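Local coordinates for protein DUF199/WhiA (Thermotoga maritima, PDB 3HYI) that is probably involved in cell division and chromosome segregation, and joins a degenerate LAGLIDADG homing endonuclease domain to a DNA-binding helix-turn-helix domain, at residues 211-214 and 215-219; 111-114 and 115-118; 22-25 and 26-29. One frame throughout, in Å; residues are numbered along the deposited sequence.

Interaction 1. Residues 211-214 and 215-219; sequences VNFI and EANAI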
loop_
_atom_site.group_PDB
_atom_site.type_symbol
_atom_site.label_atom_id
_atom_site.label_comp_id
_atom_site.label_asym_id
_atom_site.label_seq_id
_atom_site.Cartn_x
_atom_site.Cartn_y
_atom_site.Cartn_z
ATOM N N VAL A 211 -7.374 9.699 -25.534
ATOM C CA VAL A 211 -7.413 10.602 -26.688
ATOM C C VAL A 211 -8.844 11.057 -26.988
ATOM O O VAL A 211 -9.075 12.233 -27.278
ATOM C CB VAL A 211 -6.803 9.942 -27.951
ATOM C CG1 VAL A 211 -7.074 10.782 -29.193
ATOM C CG2 VAL A 211 -5.311 9.730 -27.769
ATOM N N ASN A 212 -9.793 10.122 -26.921
ATOM C CA ASN A 212 -11.211 10.438 -27.109
ATOM C C ASN A 212 -11.703 11.472 -26.106
ATOM O O ASN A 212 -12.410 12.414 -26.471
ATOM C CB ASN A 212 -12.078 9.174 -26.980
ATOM C CG ASN A 212 -11.970 8.254 -28.183
ATOM O OD1 ASN A 212 -11.224 8.518 -29.119
ATOM N ND2 ASN A 212 -12.720 7.156 -28.152
ATOM N N PHE A 213 -11.329 11.281 -24.843
ATOM C CA PHE A 213 -11.737 12.178 -23.766
ATOM C C PHE A 213 -11.180 13.582 -23.968
ATOM O O PHE A 213 -11.890 14.572 -23.778
ATOM C CB PHE A 213 -11.280 11.638 -22.405
ATOM C CG PHE A 213 -11.616 12.550 -21.260
ATOM C CD1 PHE A 213 -12.866 12.490 -20.654
ATOM C CD2 PHE A 213 -10.695 13.483 -20.804
ATOM C CE1 PHE A 213 -13.187 13.338 -19.606
ATOM C CE2 PHE A 213 -11.010 14.338 -19.757
ATOM C CZ PHE A 213 -12.257 14.266 -19.157
ATOM N N ILE A 214 -9.907 13.658 -24.340
ATOM C CA ILE A 214 -9.239 14.935 -24.561
ATOM C C ILE A 214 -9.860 15.666 -25.754
ATOM O O ILE A 214 -10.083 16.877 -25.694
ATOM C CB ILE A 214 -7.716 14.742 -24.765
ATOM C CG1 ILE A 214 -7.063 14.269 -23.461
ATOM C CG2 ILE A 214 -7.056 16.035 -25.228
ATOM C CD1 ILE A 214 -5.656 13.742 -23.639
ATOM N N GLU A 215 -10.153 14.929 -26.825
ATOM C CA GLU A 215 -10.808 15.512 -27.998
ATOM C C GLU A 215 -12.189 16.056 -27.641
ATOM O O GLU A 215 -12.533 17.170 -28.026
ATOM C CB GLU A 215 -10.938 14.491 -29.135
ATOM C CG GLU A 215 -11.524 15.084 -30.422
ATOM C CD GLU A 215 -11.780 14.046 -31.495
ATOM O OE1 GLU A 215 -11.275 14.220 -32.624
ATOM O OE2 GLU A 215 -12.490 13.057 -31.214
ATOM N N ALA A 216 -12.970 15.262 -26.909
ATOM C CA ALA A 216 -14.326 15.656 -26.511
ATOM C C ALA A 216 -14.334 16.982 -25.755
ATOM O O ALA A 216 -15.154 17.854 -26.034
ATOM C CB ALA A 216 -14.981 14.560 -25.675
ATOM N N ASN A 217 -13.411 17.133 -24.808
ATOM C CA ASN A 217 -13.284 18.379 -24.051
ATOM C C ASN A 217 -12.860 19.561 -24.932
ATOM O O ASN A 217 -13.346 20.676 -24.750
ATOM C CB ASN A 217 -12.304 18.211 -22.883
ATOM C CG ASN A 217 -12.825 17.267 -21.808
ATOM O OD1 ASN A 217 -13.453 16.246 -22.104
ATOM N ND2 ASN A 217 -12.560 17.604 -20.551
ATOM N N ALA A 218 -11.963 19.306 -25.886
ATOM C CA ALA A 218 -11.505 20.339 -26.820
ATOM C C ALA A 218 -12.607 20.751 -27.797
ATOM O O ALA A 218 -12.704 21.921 -28.168
ATOM C CB ALA A 218 -10.268 19.865 -27.583
ATOM N N ILE A 219 -13.428 19.787 -28.211
ATOM C CA ILE A 219 -14.573 20.055 -29.085
ATOM C C ILE A 219 -15.643 20.875 -28.352
ATOM O O ILE A 219 -16.203 21.808 -28.925
ATOM C CB ILE A 219 -15.196 18.741 -29.634
ATOM C CG1 ILE A 219 -14.220 18.025 -30.573
ATOM C CG2 ILE A 219 -16.494 19.021 -30.383
ATOM C CD1 ILE A 219 -13.859 18.811 -31.819
HETATM O O HOH W 1 -13.694 12.165 -28.944
#

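Interaction 2. Residues 111-114 and 115-118; sequences FVSF and LRGL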
loop_
_atom_site.group_PDB
_atom_site.type_symbol
_atom_site.label_atom_id
_atom_site.label_comp_id
_atom_site.label_asym_id
_atom_site.label_seq_id
_atom_site.Cartn_x
_atom_site.Cartn_y
_atom_site.Cartn_z
ATOM N N PHE A 111 14.578 -22.956 4.888
ATOM C CA PHE A 111 14.520 -21.496 4.883
ATOM C C PHE A 111 13.096 -20.949 5.008
ATOM O O PHE A 111 12.873 -19.952 5.696
ATOM C CB PHE A 111 15.188 -20.940 3.626
ATOM C CG PHE A 111 15.174 -19.443 3.550
ATOM C CD1 PHE A 111 15.871 -18.687 4.483
ATOM C CD2 PHE A 111 14.459 -18.790 2.556
ATOM C CE1 PHE A 111 15.862 -17.302 4.425
ATOM C CE2 PHE A 111 14.446 -17.406 2.489
ATOM C CZ PHE A 111 15.148 -16.661 3.425
ATOM N N VAL A 112 12.140 -21.598 4.351
ATOM C CA VAL A 112 10.741 -21.173 4.426
ATOM C C VAL A 112 10.191 -21.307 5.845
ATOM O O VAL A 112 9.458 -20.442 6.315
ATOM C CB VAL A 112 9.859 -21.964 3.444
ATOM C CG1 VAL A 112 8.385 -21.761 3.750
ATOM C CG2 VAL A 112 10.166 -21.539 2.024
ATOM N N SER A 113 10.562 -22.390 6.519
ATOM C CA SER A 113 10.163 -22.618 7.902
ATOM C C SER A 113 10.810 -21.608 8.850
ATOM O O SER A 113 10.165 -21.123 9.776
ATOM C CB SER A 113 10.525 -24.042 8.326
ATOM O OG SER A 113 9.766 -24.989 7.596
ATOM N N PHE A 114 12.084 -21.301 8.608
ATOM C CA PHE A 114 12.804 -20.269 9.355
ATOM C C PHE A 114 12.133 -18.908 9.182
ATOM O O PHE A 114 11.951 -18.176 10.155
ATOM C CB PHE A 114 14.263 -20.215 8.887
ATOM C CG PHE A 114 15.118 -19.220 9.629
ATOM C CD1 PHE A 114 15.448 -19.422 10.964
ATOM C CD2 PHE A 114 15.624 -18.101 8.979
ATOM C CE1 PHE A 114 16.251 -18.512 11.645
ATOM C CE2 PHE A 114 16.427 -17.190 9.653
ATOM C CZ PHE A 114 16.741 -17.399 10.991
ATOM N N LEU A 115 11.763 -18.582 7.945
ATOM C CA LEU A 115 11.043 -17.340 7.647
ATOM C C LEU A 115 9.709 -17.253 8.381
ATOM O O LEU A 115 9.352 -16.194 8.898
ATOM C CB LEU A 115 10.785 -17.198 6.141
ATOM C CG LEU A 115 11.922 -16.678 5.267
ATOM C CD1 LEU A 115 11.458 -16.656 3.820
ATOM C CD2 LEU A 115 12.377 -15.293 5.712
ATOM N N ARG A 116 8.972 -18.362 8.404
ATOM C CA ARG A 116 7.692 -18.422 9.104
ATOM C C ARG A 116 7.874 -18.129 10.595
ATOM O O ARG A 116 7.105 -17.371 11.180
ATOM C CB ARG A 116 7.027 -19.788 8.901
ATOM C CG ARG A 116 5.642 -19.897 9.527
ATOM C CD ARG A 116 4.833 -21.045 8.942
ATOM N NE ARG A 116 5.543 -22.317 9.036
ATOM C CZ ARG A 116 6.069 -22.998 8.018
ATOM N NH1 ARG A 116 5.971 -22.575 6.762
ATOM N NH2 ARG A 116 6.703 -24.134 8.268
ATOM N N GLY A 117 8.898 -18.729 11.198
ATOM C CA GLY A 117 9.238 -18.469 12.592
ATOM C C GLY A 117 9.623 -17.022 12.847
ATOM O O GLY A 117 9.155 -16.413 13.809
ATOM N N LEU A 118 10.481 -16.477 11.985
ATOM C CA LEU A 118 10.900 -15.072 12.072
ATOM C C LEU A 118 9.713 -14.113 12.012
ATOM O O LEU A 118 9.636 -13.155 12.782
ATOM C CB LEU A 118 11.876 -14.723 10.942
ATOM C CG LEU A 118 13.333 -15.178 11.066
ATOM C CD1 LEU A 118 14.123 -14.723 9.845
ATOM C CD2 LEU A 118 13.974 -14.647 12.347
#

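Interaction 3. Residues 22-25 and 26-29; sequences FGSR and EEVI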
loop_
_atom_site.group_PDB
_atom_site.type_symbol
_atom_site.label_atom_id
_atom_site.label_comp_id
_atom_site.label_asym_id
_atom_site.label_seq_id
_atom_site.Cartn_x
_atom_site.Cartn_y
_atom_site.Cartn_z
ATOM N N PHE A 22 3.738 -29.546 9.675
ATOM C CA PHE A 22 5.109 -29.702 10.160
ATOM C C PHE A 22 5.823 -30.653 9.201
ATOM O O PHE A 22 5.674 -31.873 9.294
ATOM C CB PHE A 22 5.114 -30.245 11.594
ATOM C CG PHE A 22 4.187 -29.508 12.518
ATOM C CD1 PHE A 22 4.556 -28.292 13.077
ATOM C CD2 PHE A 22 2.935 -30.024 12.816
ATOM C CE1 PHE A 22 3.689 -27.612 13.926
ATOM C CE2 PHE A 22 2.067 -29.349 13.661
ATOM C CZ PHE A 22 2.446 -28.142 14.214
ATOM N N GLY A 23 6.575 -30.077 8.266
ATOM C CA GLY A 23 7.162 -30.820 7.148
ATOM C C GLY A 23 8.018 -31.991 7.572
ATOM O O GLY A 23 7.918 -33.090 7.016
ATOM N N SER A 24 8.859 -31.738 8.567
ATOM C CA SER A 24 9.772 -32.724 9.107
ATOM C C SER A 24 10.342 -32.141 10.383
ATOM O O SER A 24 10.122 -30.970 10.693
ATOM C CB SER A 24 10.907 -33.020 8.122
ATOM O OG SER A 24 11.630 -31.840 7.801
ATOM N N ARG A 25 11.081 -32.959 11.113
ATOM C CA ARG A 25 11.739 -32.525 12.335
ATOM C C ARG A 25 12.706 -31.358 12.089
ATOM O O ARG A 25 12.834 -30.454 12.912
ATOM C CB ARG A 25 12.497 -33.708 12.919
ATOM C CG ARG A 25 13.112 -33.417 14.239
ATOM C CD ARG A 25 13.881 -34.597 14.752
ATOM N NE ARG A 25 14.798 -34.127 15.780
ATOM C CZ ARG A 25 14.496 -33.993 17.069
ATOM N NH1 ARG A 25 13.295 -34.333 17.538
ATOM N NH2 ARG A 25 15.419 -33.526 17.902
ATOM N N GLU A 26 13.378 -31.403 10.943
ATOM C CA GLU A 26 14.364 -30.402 10.549
ATOM C C GLU A 26 13.705 -29.050 10.284
ATOM O O GLU A 26 14.220 -28.006 10.691
ATOM C CB GLU A 26 15.100 -30.871 9.294
ATOM C CG GLU A 26 16.067 -32.036 9.525
ATOM C CD GLU A 26 15.381 -33.370 9.809
ATOM O OE1 GLU A 26 14.302 -33.645 9.230
ATOM O OE2 GLU A 26 15.934 -34.150 10.618
ATOM N N GLU A 27 12.570 -29.086 9.591
ATOM C CA GLU A 27 11.786 -27.885 9.311
ATOM C C GLU A 27 11.137 -27.323 10.577
ATOM O O GLU A 27 11.001 -26.109 10.722
ATOM C CB GLU A 27 10.718 -28.185 8.261
ATOM C CG GLU A 27 11.277 -28.369 6.866
ATOM C CD GLU A 27 10.318 -29.105 5.955
ATOM O OE1 GLU A 27 9.394 -28.458 5.423
ATOM O OE2 GLU A 27 10.486 -30.330 5.772
ATOM N N VAL A 28 10.745 -28.211 11.489
ATOM C CA VAL A 28 10.193 -27.810 12.786
ATOM C C VAL A 28 11.249 -27.092 13.631
ATOM O O VAL A 28 10.969 -26.050 14.231
ATOM C CB VAL A 28 9.634 -29.031 13.559
ATOM C CG1 VAL A 28 9.299 -28.668 15.005
ATOM C CG2 VAL A 28 8.411 -29.593 12.844
ATOM N N ILE A 29 12.457 -27.651 13.675
ATOM C CA ILE A 29 13.569 -27.035 14.407
ATOM C C ILE A 29 14.024 -25.745 13.720
ATOM O O ILE A 29 14.404 -24.785 14.391
ATOM C CB ILE A 29 14.757 -28.009 14.564
ATOM C CG1 ILE A 29 14.407 -29.113 15.571
ATOM C CG2 ILE A 29 16.004 -27.280 15.032
ATOM C CD1 ILE A 29 15.355 -30.291 15.539
#

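Interaction 1. Residues 211-214 and 215-219
Phe213 and Asn217 meet one turn apart along a single helix, and the backbone between them is regularly bonded. Glu215 N donates to Val211 O at 2.9 Å, and Asn217 N reaches Phe213 O at 3.2 Å. Ala216 N and Ala218 N make the equivalent bonds to Asn212 O and Ile214 O, completing a run of four i to i+4 links.

The side-chain packing centres on the Phe213 ring. A chi1 of 177° swings this ring away from its own N and alongside the next turn, where the Asn217 amide comes over one face. Asn217 OD1 stands 3.7 Å above the ring plane, over its centre, and ND2 lies 3.6 Å from CZ of Phe213. Amide and ring planes are inclined by 52°, so this is not a flat stack. OD1 of Asn217 is also only 2.8 Å from Phe213 O; both are acceptors, so no bond joins them and the modelled amide orientation is somewhat doubtful. The weak hydrogen bond from Arg220 NH2 to Asn217 OD1 favours the modelled orientation.

A water adds a further polar link. It donates to Asn212 O at 2.8 Å and to Glu215 OE2 at 2.7 Å, bridging a main-chain carbonyl and an extended carboxylate side chain. Asn212 O therefore accepts both from this water and from Ala216 N.

The contact lies at the surface on the early turns of helix 207-238, its centre about 33 Å from the chain's centre, ahead of helices 263-268 and 274-288, which carry the predicted helix-turn-helix motif.

Interaction 2. Residues 111-114 and 115-118
Phe111 to Phe114 bond to Leu115 to Leu118 as successive turns of a regular helix, each N-H reaching the carbonyl four residues back, as in Leu115 N to Phe111 O at 2.9 Å.

Two phenylalanine-leucine pairs repeat one CH-pi arrangement. Leu115 CG sits 3.9 Å from the centroid of the Phe111 ring, over the face but displaced toward its rim, while its CD1 touches CE2 of Phe111 at 3.4 Å. Leu118 CG approaches the Phe114 face likewise, 4.1 Å from the centroid. Each leucine branches back over the ring because its CG stays beside the backbone N (chi1 -81° in Leu115). Phe114 also meets Phe105 edge-to-face.

On another side, Arg116 bends at chi3 (55°), laying one guanidinium face over Ser113 CA and Val112 O. Arg116 NH1 lies 3.9 Å from Val112 CG1. The arginine's polar partners are farther off in the chain: NE forms a salt bridge with Glu31, and NH1 bonds to Ile185 O.

The chemistry is thus mixed. The rings and leucines pack on helices 141-155 and 25-39, and Arg116 reaches helix 25-39 as well, through its salt bridge to Glu31, which probably offsets the cost of burying the guanidinium charge.

Interaction 3. Residues 22-25 and 26-29
Glu27 reaches back, extended beyond CG, to Ser24, the residue at the N-cap of its helix. Glu27 CB lies 3.7 Å from Ser24 O. A chi1 of -73° sets Glu27 CG opposite the carbonyl carbon, which turns the chain toward the cap and brings that atom to 3.6 Å from Ser24 OG. Glu27 CD then passes Gly23 CA at 3.8 Å. At the tip the oxygens part: OE1 packs against Gly23 CA, while OE2 accepts from Ser24 OG at 2.8 Å. The hydroxyl comes from the anti side, 26° out of the carboxylate plane. Gly23 suits this path, since a beta carbon there would collide with OE1.

Ser24 OG has a second role, accepting a weak bond from Glu27 N at 3.4 Å. It thus receives from the backbone and donates to the side chain of one residue. With an alanine at Glu27, Ser24 OG would probably lose its carboxylate acceptor and be left freer to turn, weakening an already weak cap.

Val28 N and Ile29 N begin the helical bonding, to Ser24 O and Arg25 O. Beside the cap, Val28 CG2 touches Phe22 CB at 3.6 Å, and the Phe22 ring packs on helix 56-68. Ile29 CD1 lies over one face of the Arg25 guanidinium.

Serine at the N-cap and glutamate three residues on have the Ser-x-x-Glu spacing of a capping box, but the Glu27 carboxylate takes the serine hydroxyl rather than the Ser24 backbone N-H, so the box's reciprocal bond is not made. The arrangement begins helix 25-39 of the degenerate LAGLIDADG domain.

From the N terminus, interaction 3 comes first, where the loop after helix 9-16 enters helix 25-39. Interaction 2 follows on helix 108-122, and interaction 1 on helix 207-238. Each joins adjoining residues, so none closes a long loop; they run in series and neither nest nor cross. Interactions 2 and 3, with centres about 11 Å apart, touch where Ser113 CB meets Glu27 O at 3.2 Å. At that touch helices 108-122 and 25-39 pack on each other, consistent with the paired helices of a LAGLIDADG fold. Interaction 1 lies on the opposite side of the chain's centre from the other two, its nearest atoms about 44 Å from interaction 2, in the helix-turn-helix portion.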